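Local coordinates for enterobactin synthetase component F-related protein (Vibrio cholerae serotype O1, PDB 4OXI) that probably uses ATP to activate glycine as glycyl-adenylate, in a lipopolysaccharide modification pathway that underlies resistance to antimicrobial peptides, at residues I243-K248 with R387-E392; P362-I367 with K426-D431; M404-A409 with V454-G459; A438-Q441 with L446-R449. All blocks are in the same frame, centred on the assembly; numbering follows the deposited sequence.

Contact 1. Residues I243-K248 with R387-E392; sequences ISQIDK and RAFEEE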
loop_
_atom_site.group_PDB
_atom_site.type_symbol
_atom_site.label_atom_id
_atom_site.label_comp_id
_atom_site.label_asym_id
_atom_site.label_seq_id
_atom_site.Cartn_x
_atom_site.Cartn_y
_atom_site.Cartn_z
ATOM N N ILE A 243 0.997 3.034 13.347
ATOM C CA ILE A 243 -0.125 3.911 13.660
ATOM C C ILE A 243 0.144 4.785 14.894
ATOM O O ILE A 243 -0.140 5.990 14.880
ATOM C CB ILE A 243 -1.410 3.113 13.870
ATOM C CG1 ILE A 243 -1.785 2.360 12.589
ATOM C CG2 ILE A 243 -2.539 4.043 14.249
ATOM C CD1 ILE A 243 -2.047 3.297 11.412
ATOM N N SER A 244 0.698 4.188 15.953
ATOM C CA SER A 244 1.001 4.967 17.164
ATOM C C SER A 244 2.029 6.074 16.894
ATOM O O SER A 244 1.912 7.158 17.450
ATOM C CB SER A 244 1.488 4.077 18.308
ATOM O OG SER A 244 2.848 3.746 18.110
ATOM N N GLN A 245 3.019 5.816 16.038
ATOM C CA GLN A 245 3.999 6.852 15.704
ATOM C C GLN A 245 3.320 8.017 15.008
ATOM O O GLN A 245 3.523 9.177 15.369
ATOM C CB GLN A 245 5.110 6.332 14.784
ATOM C CG GLN A 245 5.878 5.124 15.283
ATOM C CD GLN A 245 6.559 5.349 16.628
ATOM O OE1 GLN A 245 6.917 6.478 16.981
ATOM N NE2 GLN A 245 6.750 4.265 17.380
ATOM N N ILE A 246 2.510 7.711 14.000
ATOM C CA ILE A 246 1.898 8.768 13.200
ATOM C C ILE A 246 0.847 9.546 14.011
ATOM O O ILE A 246 0.744 10.773 13.917
ATOM C CB ILE A 246 1.359 8.207 11.857
ATOM C CG1 ILE A 246 1.559 9.226 10.747
ATOM C CG2 ILE A 246 -0.077 7.717 11.958
ATOM C CD1 ILE A 246 2.940 9.128 10.139
ATOM N N ASP A 247 0.102 8.832 14.848
ATOM C CA ASP A 247 -0.897 9.474 15.686
ATOM C C ASP A 247 -0.279 10.454 16.701
ATOM O O ASP A 247 -0.863 11.492 17.001
ATOM C CB ASP A 247 -1.732 8.431 16.404
ATOM C CG ASP A 247 -2.569 9.031 17.506
ATOM O OD1 ASP A 247 -3.485 9.818 17.178
ATOM O OD2 ASP A 247 -2.317 8.715 18.692
ATOM N N LYS A 248 0.906 10.141 17.216
ATOM C CA LYS A 248 1.512 11.030 18.201
ATOM C C LYS A 248 2.271 12.209 17.582
ATOM O O LYS A 248 2.244 13.306 18.131
ATOM C CB LYS A 248 2.353 10.256 19.227
ATOM C CG LYS A 248 3.778 9.945 18.824
ATOM C CD LYS A 248 4.664 9.960 20.069
ATOM C CE LYS A 248 6.077 9.508 19.775
ATOM N NZ LYS A 248 6.145 8.039 19.541
ATOM N N ARG A 387 14.215 11.534 9.052
ATOM C CA ARG A 387 14.720 10.625 10.068
ATOM C C ARG A 387 13.611 9.719 10.568
ATOM O O ARG A 387 12.428 9.974 10.318
ATOM C CB ARG A 387 15.336 11.411 11.231
ATOM C CG ARG A 387 14.479 12.575 11.702
ATOM C CD ARG A 387 15.017 13.199 13.016
ATOM N NE ARG A 387 16.379 13.705 12.863
ATOM C CZ ARG A 387 17.394 13.347 13.642
ATOM N NH1 ARG A 387 18.611 13.843 13.428
ATOM N NH2 ARG A 387 17.191 12.494 14.641
ATOM N N ALA A 388 14.001 8.670 11.285
ATOM C CA ALA A 388 13.083 7.628 11.705
ATOM C C ALA A 388 12.164 8.101 12.805
ATOM O O ALA A 388 12.519 8.987 13.580
ATOM C CB ALA A 388 13.867 6.409 12.180
ATOM N N PHE A 389 10.989 7.486 12.887
ATOM C CA PHE A 389 10.092 7.716 14.007
ATOM C C PHE A 389 10.754 7.298 15.316
ATOM O O PHE A 389 10.586 7.952 16.328
ATOM C CB PHE A 389 8.804 6.923 13.820
ATOM C CG PHE A 389 8.000 7.349 12.628
ATOM C CD1 PHE A 389 7.478 8.623 12.555
ATOM C CD2 PHE A 389 7.746 6.464 11.590
ATOM C CE1 PHE A 389 6.727 9.025 11.458
ATOM C CE2 PHE A 389 6.992 6.861 10.488
ATOM C CZ PHE A 389 6.486 8.143 10.425
ATOM N N GLU A 390 11.501 6.202 15.279
ATOM C CA GLU A 390 12.152 5.658 16.466
ATOM C C GLU A 390 13.654 5.604 16.266
ATOM O O GLU A 390 14.124 5.152 15.221
ATOM C CB GLU A 390 11.653 4.241 16.724
ATOM C CG GLU A 390 10.157 4.150 16.919
ATOM C CD GLU A 390 9.720 2.756 17.297
ATOM O OE1 GLU A 390 9.953 1.813 16.496
ATOM O OE2 GLU A 390 9.152 2.608 18.404
ATOM N N GLU A 391 14.419 6.038 17.263
ATOM C CA GLU A 391 15.873 5.966 17.137
ATOM C C GLU A 391 16.291 4.502 17.192
ATOM O O GLU A 391 15.502 3.652 17.609
ATOM C CB GLU A 391 16.582 6.828 18.194
ATOM C CG GLU A 391 16.426 8.365 17.998
ATOM C CD GLU A 391 17.394 8.991 16.958
ATOM O OE1 GLU A 391 17.728 10.194 17.106
ATOM O OE2 GLU A 391 17.811 8.311 15.986
ATOM N N GLU A 392 17.504 4.219 16.715
ATOM C CA GLU A 392 18.067 2.862 16.631
ATOM C C GLU A 392 17.458 1.965 15.558
ATOM O O GLU A 392 17.673 0.752 15.574
ATOM C CB GLU A 392 18.040 2.153 17.990
ATOM C CG GLU A 392 18.676 2.964 19.104
ATOM C CD GLU A 392 18.923 2.157 20.362
ATOM O OE1 GLU A 392 18.116 1.243 20.668
ATOM O OE2 GLU A 392 19.936 2.443 21.040
#
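Gln-245 and Phe-389 bring the two backbones within 6.4 Å of each other, CA to CA, where a turn of helix 236-249 passes the loop that follows the short strand 387-388. Side chains make the contact. Gln-245 sets its CB over a face of the Phe-389 ring, 4.1 Å from the ring centroid, in a CH-pi contact. Its CG stands beside the backbone N (chi1 -56°), and a bend at chi2 (-58°) carries the amide past the root of the ring, with OE1 3.7 Å from Phe-389 CB. Ile-246 adds the tip of its longer branch, CD1 lying 3.7 Å from Phe-389 CZ. Glutamine suits this place because its aliphatic part covers the aromatic ring while its amide reaches polar partners beside the ring. There OE1 accepts a hydrogen bond from Lys-248 NZ (3.1 Å), which stands above the carbonyl plane, and NE2 lies 3.1 Å from Glu-390 OE2. That carboxylate has its strongest partner elsewhere, in a salt bridge with Lys-422. Phe-389 also meets the nearly parallel ring of Tyr-371, on the neighbouring strand. The contact thus joins helix 236-249 to the loop that leaves strand 387-388, an edge strand of a mixed five-stranded sheet, in the layered alpha/beta architecture of AMP-binding adenylation enzymes, with the side chain of Phe-389 about 10 Å from the bound glycyl-adenylate.

Contact 2. Residues P362-I367 with K426-D431; sequences PTECTI and KGYLND. With GAP (glycyl-adenosine-5'-phosphate), chain B.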
loop_
_atom_site.group_PDB
_atom_site.type_symbol
_atom_site.label_atom_id
_atom_site.label_comp_id
_atom_site.label_asym_id
_atom_site.label_seq_id
_atom_site.Cartn_x
_atom_site.Cartn_y
_atom_site.Cartn_z
ATOM N N PRO A 362 9.420 1.077 2.789
ATOM C CA PRO A 362 8.942 -0.009 1.934
ATOM C C PRO A 362 7.844 -0.792 2.644
ATOM O O PRO A 362 7.715 -0.716 3.877
ATOM C CB PRO A 362 10.188 -0.879 1.774
ATOM C CG PRO A 362 10.881 -0.745 3.103
ATOM C CD PRO A 362 10.601 0.677 3.579
ATOM N N THR A 363 7.066 -1.541 1.872
ATOM C CA THR A 363 6.002 -2.358 2.423
ATOM C C THR A 363 6.566 -3.317 3.458
ATOM O O THR A 363 5.901 -3.631 4.454
ATOM C CB THR A 363 5.294 -3.124 1.292
ATOM O OG1 THR A 363 4.767 -2.171 0.350
ATOM C CG2 THR A 363 4.153 -4.007 1.831
ATOM N N GLU A 364 7.804 -3.757 3.234
ATOM C CA GLU A 364 8.482 -4.701 4.134
ATOM C C GLU A 364 8.673 -4.148 5.555
ATOM O O GLU A 364 8.906 -4.906 6.504
ATOM C CB GLU A 364 9.838 -5.108 3.545
ATOM C CG GLU A 364 9.753 -6.095 2.365
ATOM C CD GLU A 364 9.568 -5.414 0.994
ATOM O OE1 GLU A 364 9.194 -4.217 0.953
ATOM O OE2 GLU A 364 9.816 -6.074 -0.053
ATOM N N CYS A 365 8.588 -2.829 5.705
ATOM C CA CYS A 365 8.756 -2.226 7.018
ATOM C C CYS A 365 7.520 -1.420 7.436
ATOM O O CYS A 365 7.650 -0.396 8.110
ATOM C CB CYS A 365 10.014 -1.346 7.077
ATOM S SG CYS A 365 10.705 -1.170 8.774
ATOM N N THR A 366 6.341 -1.892 7.034
ATOM C CA THR A 366 5.054 -1.336 7.469
ATOM C C THR A 366 4.878 0.142 7.120
ATOM O O THR A 366 5.006 1.019 7.981
ATOM C CB THR A 366 4.814 -1.583 8.980
ATOM O OG1 THR A 366 5.043 -2.967 9.258
ATOM C CG2 THR A 366 3.373 -1.246 9.378
ATOM N N ILE A 367 4.575 0.392 5.846
ATOM C CA ILE A 367 4.136 1.701 5.332
ATOM C C ILE A 367 5.236 2.769 5.202
ATOM O O ILE A 367 5.756 2.998 4.105
ATOM C CB ILE A 367 2.938 2.241 6.115
ATOM C CG1 ILE A 367 1.896 1.132 6.329
ATOM C CG2 ILE A 367 2.335 3.442 5.395
ATOM C CD1 ILE A 367 0.708 1.570 7.209
ATOM N N LYS A 426 8.932 -10.260 9.449
ATOM C CA LYS A 426 9.856 -11.363 9.724
ATOM C C LYS A 426 10.688 -11.744 8.514
ATOM O O LYS A 426 11.775 -12.299 8.652
ATOM C CB LYS A 426 9.091 -12.617 10.158
ATOM C CG LYS A 426 8.250 -12.470 11.418
ATOM C CD LYS A 426 9.121 -12.246 12.635
ATOM C CE LYS A 426 8.276 -12.071 13.899
ATOM N NZ LYS A 426 9.114 -11.588 15.042
ATOM N N GLY A 427 10.159 -11.468 7.332
ATOM C CA GLY A 427 10.751 -11.925 6.085
ATOM C C GLY A 427 9.604 -12.063 5.106
ATOM O O GLY A 427 8.489 -11.616 5.388
ATOM N N TYR A 428 9.857 -12.667 3.958
ATOM C CA TYR A 428 8.787 -12.890 2.999
ATOM C C TYR A 428 8.069 -14.191 3.352
ATOM O O TYR A 428 8.677 -15.130 3.865
ATOM C CB TYR A 428 9.343 -12.924 1.573
ATOM C CG TYR A 428 9.989 -11.614 1.148
ATOM C CD1 TYR A 428 9.211 -10.503 0.827
ATOM C CD2 TYR A 428 11.369 -11.482 1.072
ATOM C CE1 TYR A 428 9.791 -9.294 0.439
ATOM C CE2 TYR A 428 11.959 -10.279 0.676
ATOM C CZ TYR A 428 11.158 -9.190 0.367
ATOM O OH TYR A 428 11.722 -7.990 -0.014
ATOM N N LEU A 429 6.770 -14.239 3.090
ATOM C CA LEU A 429 5.956 -15.404 3.408
ATOM C C LEU A 429 6.367 -16.607 2.551
ATOM O O LEU A 429 6.372 -16.522 1.320
ATOM C CB LEU A 429 4.481 -15.055 3.173
ATOM C CG LEU A 429 3.390 -15.905 3.815
ATOM C CD1 LEU A 429 3.606 -15.957 5.311
ATOM C CD2 LEU A 429 2.006 -15.335 3.471
ATOM N N ASN A 430 6.719 -17.711 3.211
ATOM C CA ASN A 430 7.107 -18.968 2.548
ATOM C C ASN A 430 8.083 -18.810 1.378
ATOM O O ASN A 430 7.902 -19.419 0.319
ATOM C CB ASN A 430 5.861 -19.735 2.092
ATOM C CG ASN A 430 4.798 -19.799 3.169
ATOM O OD1 ASN A 430 3.638 -19.452 2.934
ATOM N ND2 ASN A 430 5.191 -20.223 4.368
ATOM N N ASP A 431 9.104 -17.979 1.568
ATOM C CA ASP A 431 10.076 -17.699 0.508
ATOM C C ASP A 431 11.437 -17.484 1.164
ATOM O O ASP A 431 11.907 -16.353 1.284
ATOM C CB ASP A 431 9.633 -16.463 -0.284
ATOM C CG ASP A 431 10.495 -16.194 -1.509
ATOM O OD1 ASP A 431 11.589 -16.795 -1.650
ATOM O OD2 ASP A 431 10.078 -15.342 -2.331
HETATM N N GAP B . 4.971 1.860 1.810
HETATM C CA GAP B . 5.049 3.029 0.886
HETATM C C GAP B . 5.608 2.523 -0.430
HETATM O O GAP B . 5.760 3.241 -1.401
HETATM P PA GAP B . 6.529 0.294 -1.749
HETATM O O1A GAP B . 7.050 -0.977 -1.125
HETATM O O2A GAP B . 5.482 0.245 -2.849
HETATM O O3A GAP B . 5.978 1.121 -0.492
HETATM C "C5'" GAP B . 8.990 1.147 -1.444
HETATM O "O5'" GAP B . 7.821 1.103 -2.263
HETATM C "C4'" GAP B . 10.074 1.909 -2.179
HETATM O "O4'" GAP B . 9.548 3.157 -2.638
HETATM C "C3'" GAP B . 11.227 2.316 -1.289
HETATM O "O3'" GAP B . 12.170 1.255 -1.150
HETATM C "C2'" GAP B . 11.782 3.524 -2.024
HETATM O "O2'" GAP B . 12.533 3.110 -3.155
HETATM C "C1'" GAP B . 10.563 4.161 -2.637
HETATM N N9 GAP B . 10.116 5.284 -1.783
HETATM C C8 GAP B . 9.143 5.225 -0.854
HETATM N N7 GAP B . 8.963 6.430 -0.257
HETATM C C5 GAP B . 9.853 7.284 -0.808
HETATM C C6 GAP B . 10.208 8.706 -0.623
HETATM N N6 GAP B . 9.540 9.479 0.275
HETATM N N1 GAP B . 11.202 9.204 -1.395
HETATM C C2 GAP B . 11.864 8.446 -2.300
HETATM N N3 GAP B . 11.588 7.146 -2.514
HETATM C C4 GAP B . 10.608 6.524 -1.815
#
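Tyr-428 OH gives a hydrogen bond to Glu-364 OE2 at 2.7 Å, and this buried pair is where the two loops touch. The oxygen sits at the edge of the phenol ring, in its plane, while the carboxylate stands almost upright to the ring, the planes 82° apart. The hydroxyl meets OE2 on its anti side, 27° out of the carboxylate plane. A bend at chi2 folds the glutamate chain so that CG also lies alongside the ring, 3.7 Å from Tyr-428 CE1. Tyrosine suits the place because its long rigid ring brings a donor from a distant backbone to a carboxylate inside the protein. OE2 is gripped a second time, by a salt bridge from Arg-477, whose NH1 binds glycyl-adenylate.

Glu-364 closes the Tyr-Gly-Pro-Thr-Glu sequence that marks the adenylate-forming family, the A5 core motif of nonribosomal peptide synthetase adenylation domains. Just before it, Thr-363 holds phosphate oxygen O1A of the ligand twice, through N at 3.0 Å and through OG1 at 3.0 Å. Farther along the same loop, Ile-367 O accepts a hydrogen bond of 2.7 Å from the amino N of the glycyl group, so one short loop reads both phosphate and amino acid. Pro-362 CA comes 3.6 Å from C5' of the ligand.

Farther out, Tyr-448 and Ile-232 pack against both Glu-364 and Tyr-428. Thr-435 OG1 bonds to Tyr-428 N, and Asp-431 caps the start of helix 432-438.

Contact 3. Residues M404-A409 with V454-G459; sequences MRFESA and VTKSNG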
loop_
_atom_site.group_PDB
_atom_site.type_symbol
_atom_site.label_atom_id
_atom_site.label_comp_id
_atom_site.label_asym_id
_atom_site.label_seq_id
_atom_site.Cartn_x
_atom_site.Cartn_y
_atom_site.Cartn_z
ATOM N N MET A 404 26.965 1.035 9.639
ATOM C CA MET A 404 27.044 2.191 10.516
ATOM C C MET A 404 25.643 2.597 11.002
ATOM O O MET A 404 24.772 2.931 10.184
ATOM C CB MET A 404 27.689 3.343 9.744
ATOM C CG MET A 404 27.762 4.633 10.520
ATOM S SD MET A 404 29.268 4.749 11.501
ATOM C CE MET A 404 30.468 5.013 10.206
ATOM N N ARG A 405 25.406 2.546 12.312
ATOM C CA ARG A 405 24.127 3.002 12.865
ATOM C C ARG A 405 23.948 4.480 12.504
ATOM O O ARG A 405 24.927 5.222 12.410
ATOM C CB ARG A 405 24.075 2.827 14.393
ATOM C CG ARG A 405 24.362 1.413 14.906
ATOM C CD ARG A 405 23.322 0.430 14.399
ATOM N NE ARG A 405 22.040 0.643 15.061
ATOM C CZ ARG A 405 21.586 -0.116 16.054
ATOM N NH1 ARG A 405 22.304 -1.154 16.483
ATOM N NH2 ARG A 405 20.411 0.156 16.608
ATOM N N PHE A 406 22.706 4.902 12.289
ATOM C CA PHE A 406 22.421 6.258 11.829
ATOM C C PHE A 406 22.912 7.332 12.808
ATOM O O PHE A 406 23.396 8.390 12.397
ATOM C CB PHE A 406 20.917 6.411 11.577
ATOM C CG PHE A 406 20.481 7.827 11.332
ATOM C CD1 PHE A 406 20.561 8.374 10.066
ATOM C CD2 PHE A 406 19.993 8.608 12.367
ATOM C CE1 PHE A 406 20.159 9.679 9.828
ATOM C CE2 PHE A 406 19.593 9.921 12.138
ATOM C CZ PHE A 406 19.675 10.452 10.866
ATOM N N GLU A 407 22.774 7.046 14.101
ATOM C CA GLU A 407 23.164 7.962 15.174
ATOM C C GLU A 407 24.678 8.181 15.240
ATOM O O GLU A 407 25.131 9.172 15.807
ATOM C CB GLU A 407 22.691 7.414 16.521
ATOM C CG GLU A 407 21.169 7.249 16.665
ATOM C CD GLU A 407 20.569 6.071 15.861
ATOM O OE1 GLU A 407 21.321 5.192 15.360
ATOM O OE2 GLU A 407 19.321 6.038 15.726
ATOM N N SER A 408 25.447 7.247 14.677
ATOM C CA SER A 408 26.911 7.312 14.678
ATOM C C SER A 408 27.482 7.792 13.342
ATOM O O SER A 408 28.652 8.155 13.253
ATOM C CB SER A 408 27.511 5.937 14.986
ATOM O OG SER A 408 27.106 5.464 16.253
ATOM N N ALA A 409 26.668 7.773 12.296
ATOM C CA ALA A 409 27.172 8.111 10.970
ATOM C C ALA A 409 27.502 9.596 10.866
ATOM O O ALA A 409 26.730 10.433 11.313
ATOM C CB ALA A 409 26.169 7.720 9.908
ATOM N N VAL A 454 21.209 6.087 0.066
ATOM C CA VAL A 454 20.971 7.374 0.714
ATOM C C VAL A 454 22.258 8.082 1.111
ATOM O O VAL A 454 23.335 7.479 1.140
ATOM C CB VAL A 454 20.125 7.214 1.983
ATOM C CG1 VAL A 454 18.810 6.516 1.663
ATOM C CG2 VAL A 454 20.902 6.434 3.029
ATOM N N THR A 455 22.136 9.369 1.423
ATOM C CA THR A 455 23.226 10.095 2.067
ATOM C C THR A 455 22.726 10.815 3.327
ATOM O O THR A 455 21.584 11.271 3.375
ATOM C CB THR A 455 23.907 11.098 1.102
ATOM O OG1 THR A 455 25.014 11.718 1.764
ATOM C CG2 THR A 455 22.942 12.164 0.680
ATOM N N LYS A 456 23.564 10.886 4.359
ATOM C CA LYS A 456 23.212 11.652 5.549
ATOM C C LYS A 456 23.756 13.070 5.428
ATOM O O LYS A 456 24.967 13.279 5.350
ATOM C CB LYS A 456 23.749 10.997 6.816
ATOM C CG LYS A 456 23.294 11.699 8.083
ATOM C CD LYS A 456 23.748 10.958 9.316
ATOM C CE LYS A 456 23.332 11.681 10.593
ATOM N NZ LYS A 456 23.905 11.006 11.801
ATOM N N SER A 457 22.860 14.046 5.395
ATOM C CA SER A 457 23.271 15.425 5.192
ATOM C C SER A 457 22.512 16.326 6.145
ATOM O O SER A 457 21.285 16.259 6.213
ATOM C CB SER A 457 23.002 15.850 3.754
ATOM O OG SER A 457 23.383 17.199 3.561
ATOM N N ASN A 458 23.250 17.147 6.891
ATOM C CA ASN A 458 22.669 18.060 7.870
ATOM C C ASN A 458 21.724 17.326 8.832
ATOM O O ASN A 458 20.700 17.860 9.251
ATOM C CB ASN A 458 21.967 19.238 7.166
ATOM C CG ASN A 458 21.914 20.497 8.030
ATOM O OD1 ASN A 458 22.480 20.543 9.124
ATOM N ND2 ASN A 458 21.237 21.527 7.530
ATOM N N GLY A 459 22.071 16.090 9.170
ATOM C CA GLY A 459 21.301 15.327 10.140
ATOM C C GLY A 459 20.097 14.556 9.605
ATOM O O GLY A 459 19.413 13.869 10.375
#
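Lys-456 runs fully extended under the ring of Phe-406, crossing that side chain at about a right angle. The lysine belongs to strand 445-457 and the phenylalanine to the turn after strand 403-405, two parts of one antiparallel sheet that are not direct neighbours in it, so the side chain spans the gap between them. NZ lies 4.3 Å from the ring centroid and only 7° off its normal, a cation-pi contact, while CE packs on the same ring as a CH-pi donor. Lysine fits because its all-trans chain is apolar along its length, touching Ala-409 CB with CD at 4.1 Å, yet ends in a group able to give several hydrogen bonds. Two backbone carbonyls of the turn use it: Phe-406 O at 2.7 Å and Ala-409 O at 2.9 Å from NZ. The ammonium therefore ties together both ends of the turn, and the ring probably helps to offset its charge. Beyond the strand, Gly-459 opens the return into strand 460-466. Its carbonyl oxygen, which also receives a weak hydrogen bond from Arg-387 NH1, lies at the edge of the phenylalanine ring, 3.5 Å from Phe-406 CZ.

Contact 4. Residues A438-Q441 with L446-R449; sequences AFFQ and LWYR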
loop_
_atom_site.group_PDB
_atom_site.type_symbol
_atom_site.label_atom_id
_atom_site.label_comp_id
_atom_site.label_asym_id
_atom_site.label_seq_id
_atom_site.Cartn_x
_atom_site.Cartn_y
_atom_site.Cartn_z
ATOM N N ALA A 438 17.537 -10.751 1.657
ATOM C CA ALA A 438 17.152 -9.387 2.024
ATOM C C ALA A 438 17.249 -9.121 3.526
ATOM O O ALA A 438 17.457 -7.986 3.951
ATOM C CB ALA A 438 15.754 -9.067 1.508
ATOM N N PHE A 439 17.094 -10.169 4.323
ATOM C CA PHE A 439 17.084 -10.038 5.770
ATOM C C PHE A 439 18.322 -10.729 6.337
ATOM O O PHE A 439 18.730 -11.772 5.829
ATOM C CB PHE A 439 15.825 -10.690 6.356
ATOM C CG PHE A 439 14.535 -10.049 5.916
ATOM C CD1 PHE A 439 13.817 -9.244 6.792
ATOM C CD2 PHE A 439 14.030 -10.256 4.631
ATOM C CE1 PHE A 439 12.619 -8.667 6.402
ATOM C CE2 PHE A 439 12.845 -9.668 4.238
ATOM C CZ PHE A 439 12.138 -8.874 5.132
ATOM N N PHE A 440 18.917 -10.151 7.380
ATOM C CA PHE A 440 20.072 -10.769 8.026
ATOM C C PHE A 440 20.203 -10.315 9.474
ATOM O O PHE A 440 19.692 -9.258 9.859
ATOM C CB PHE A 440 21.357 -10.466 7.259
ATOM C CG PHE A 440 21.770 -9.025 7.323
ATOM C CD1 PHE A 440 21.241 -8.104 6.435
ATOM C CD2 PHE A 440 22.683 -8.587 8.274
ATOM C CE1 PHE A 440 21.611 -6.768 6.494
ATOM C CE2 PHE A 440 23.067 -7.247 8.335
ATOM C CZ PHE A 440 22.529 -6.339 7.448
ATOM N N GLN A 441 20.872 -11.132 10.279
ATOM C CA GLN A 441 21.086 -10.813 11.687
ATOM C C GLN A 441 22.381 -10.060 11.847
ATOM O O GLN A 441 23.325 -10.273 11.094
ATOM C CB GLN A 441 21.144 -12.086 12.524
ATOM C CG GLN A 441 19.796 -12.719 12.752
ATOM C CD GLN A 441 19.005 -11.978 13.798
ATOM O OE1 GLN A 441 19.573 -11.223 14.595
ATOM N NE2 GLN A 441 17.689 -12.186 13.814
ATOM N N LEU A 446 17.477 -8.018 13.812
ATOM C CA LEU A 446 17.229 -8.339 12.419
ATOM C C LEU A 446 17.264 -7.051 11.614
ATOM O O LEU A 446 16.581 -6.083 11.964
ATOM C CB LEU A 446 15.871 -9.029 12.266
ATOM C CG LEU A 446 15.475 -9.388 10.828
ATOM C CD1 LEU A 446 16.399 -10.465 10.292
ATOM C CD2 LEU A 446 14.008 -9.828 10.741
ATOM N N TRP A 447 18.074 -7.032 10.555
ATOM C CA TRP A 447 18.129 -5.894 9.641
ATOM C C TRP A 447 17.557 -6.247 8.273
ATOM O O TRP A 447 17.583 -7.407 7.867
ATOM C CB TRP A 447 19.571 -5.409 9.473
ATOM C CG TRP A 447 20.101 -4.725 10.677
ATOM C CD1 TRP A 447 20.879 -5.272 11.658
ATOM C CD2 TRP A 447 19.892 -3.356 11.046
ATOM N NE1 TRP A 447 21.171 -4.324 12.609
ATOM C CE2 TRP A 447 20.573 -3.141 12.261
ATOM C CE3 TRP A 447 19.191 -2.293 10.469
ATOM C CZ2 TRP A 447 20.573 -1.904 12.910
ATOM C CZ3 TRP A 447 19.192 -1.063 11.112
ATOM C CH2 TRP A 447 19.881 -0.878 12.317
ATOM N N TYR A 448 17.057 -5.241 7.557
ATOM C CA TYR A 448 16.542 -5.432 6.200
ATOM C C TYR A 448 17.259 -4.525 5.210
ATOM O O TYR A 448 17.384 -3.316 5.441
ATOM C CB TYR A 448 15.027 -5.170 6.158
ATOM C CG TYR A 448 14.415 -5.059 4.765
ATOM C CD1 TYR A 448 14.200 -6.187 3.976
ATOM C CD2 TYR A 448 14.029 -3.826 4.261
ATOM C CE1 TYR A 448 13.634 -6.076 2.717
ATOM C CE2 TYR A 448 13.475 -3.706 3.019
ATOM C CZ TYR A 448 13.277 -4.828 2.251
ATOM O OH TYR A 448 12.715 -4.681 1.012
ATOM N N ARG A 449 17.723 -5.110 4.108
ATOM C CA ARG A 449 18.376 -4.351 3.046
ATOM C C ARG A 449 17.339 -3.713 2.149
ATOM O O ARG A 449 16.713 -4.394 1.338
ATOM C CB ARG A 449 19.255 -5.264 2.187
ATOM C CG ARG A 449 20.240 -6.130 2.968
ATOM C CD ARG A 449 20.992 -7.045 2.013
ATOM N NE ARG A 449 21.728 -8.080 2.724
ATOM C CZ ARG A 449 22.944 -7.904 3.223
ATOM N NH1 ARG A 449 23.541 -6.724 3.082
ATOM N NH2 ARG A 449 23.554 -8.897 3.865
#
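Phe-440 carries its CG between the backbone N and the carbonyl carbon (chi1 68°), which turns its ring across to the partner strand, where Arg-449, its chain straight as far as NE, lays its guanidinium flat on one face. The centres of ring and guanidinium are 4.2 Å apart and the planes 25° from parallel. Against the opposite face comes Trp-447 CB, 4.0 Å from the ring centroid, a CH-pi contact; the indole is slid aside, with little overlap of the two rings.

Both strands belong to a beta hairpin, 439-442 with 445-457. Phe-440 and Trp-447 form a hydrogen-bonded pair of it, with Phe-440 N bonded to Trp-447 O at 3.1 Å and Trp-447 N to Phe-440 O at 2.8 Å. Next along, Arg-449 N donates to Ala-438 O at 2.9 Å, tying the end of helix 432-438 to the sheet.

On the other face aromatic and aliphatic groups make the main contacts. Phe-439 and Tyr-448, a non-hydrogen-bonded pair, meet obliquely with ring planes at 48°, and Tyr-448 CD1 lies over the phenylalanine ring, 3.6 Å from Phe-439 CZ. Leu-446 CD1 fills in beside Phe-439 CB, and the small Ala-438 lets the tyrosine ring lie close, CB to CE1 3.9 Å.

Chemistry thus differs along the hairpin: around Phe-440 a cation is probably steadied by an aromatic ring, whereas the buried Phe-439 and Tyr-448, the side chain of the latter about 6 Å from glycyl-adenylate, rely on ring-to-ring and aliphatic packing.

Contact 2 is the buried one, close to the ligand, and its chemistry is a single short polar bond. Contacts 1, 3 and 4 are partly buried and lie farther from the chain's centre; in contacts 1 and 3 rings cover aliphatic chains whose polar ends find partners nearby. Contacts 3 and 4 share strand 445-457, and Arg-405 of one packs on Trp-447 of the other; in contact 4 the backbone pairs, whereas in contact 3 a lysine bridges strands that are not neighbours. Contact 4 also adjoins contact 2, Tyr-428 lying against Phe-439. Contacts 1 and 3 touch through their loops, with Glu-407 OE2 probably hydrogen-bonded to Glu-392 N.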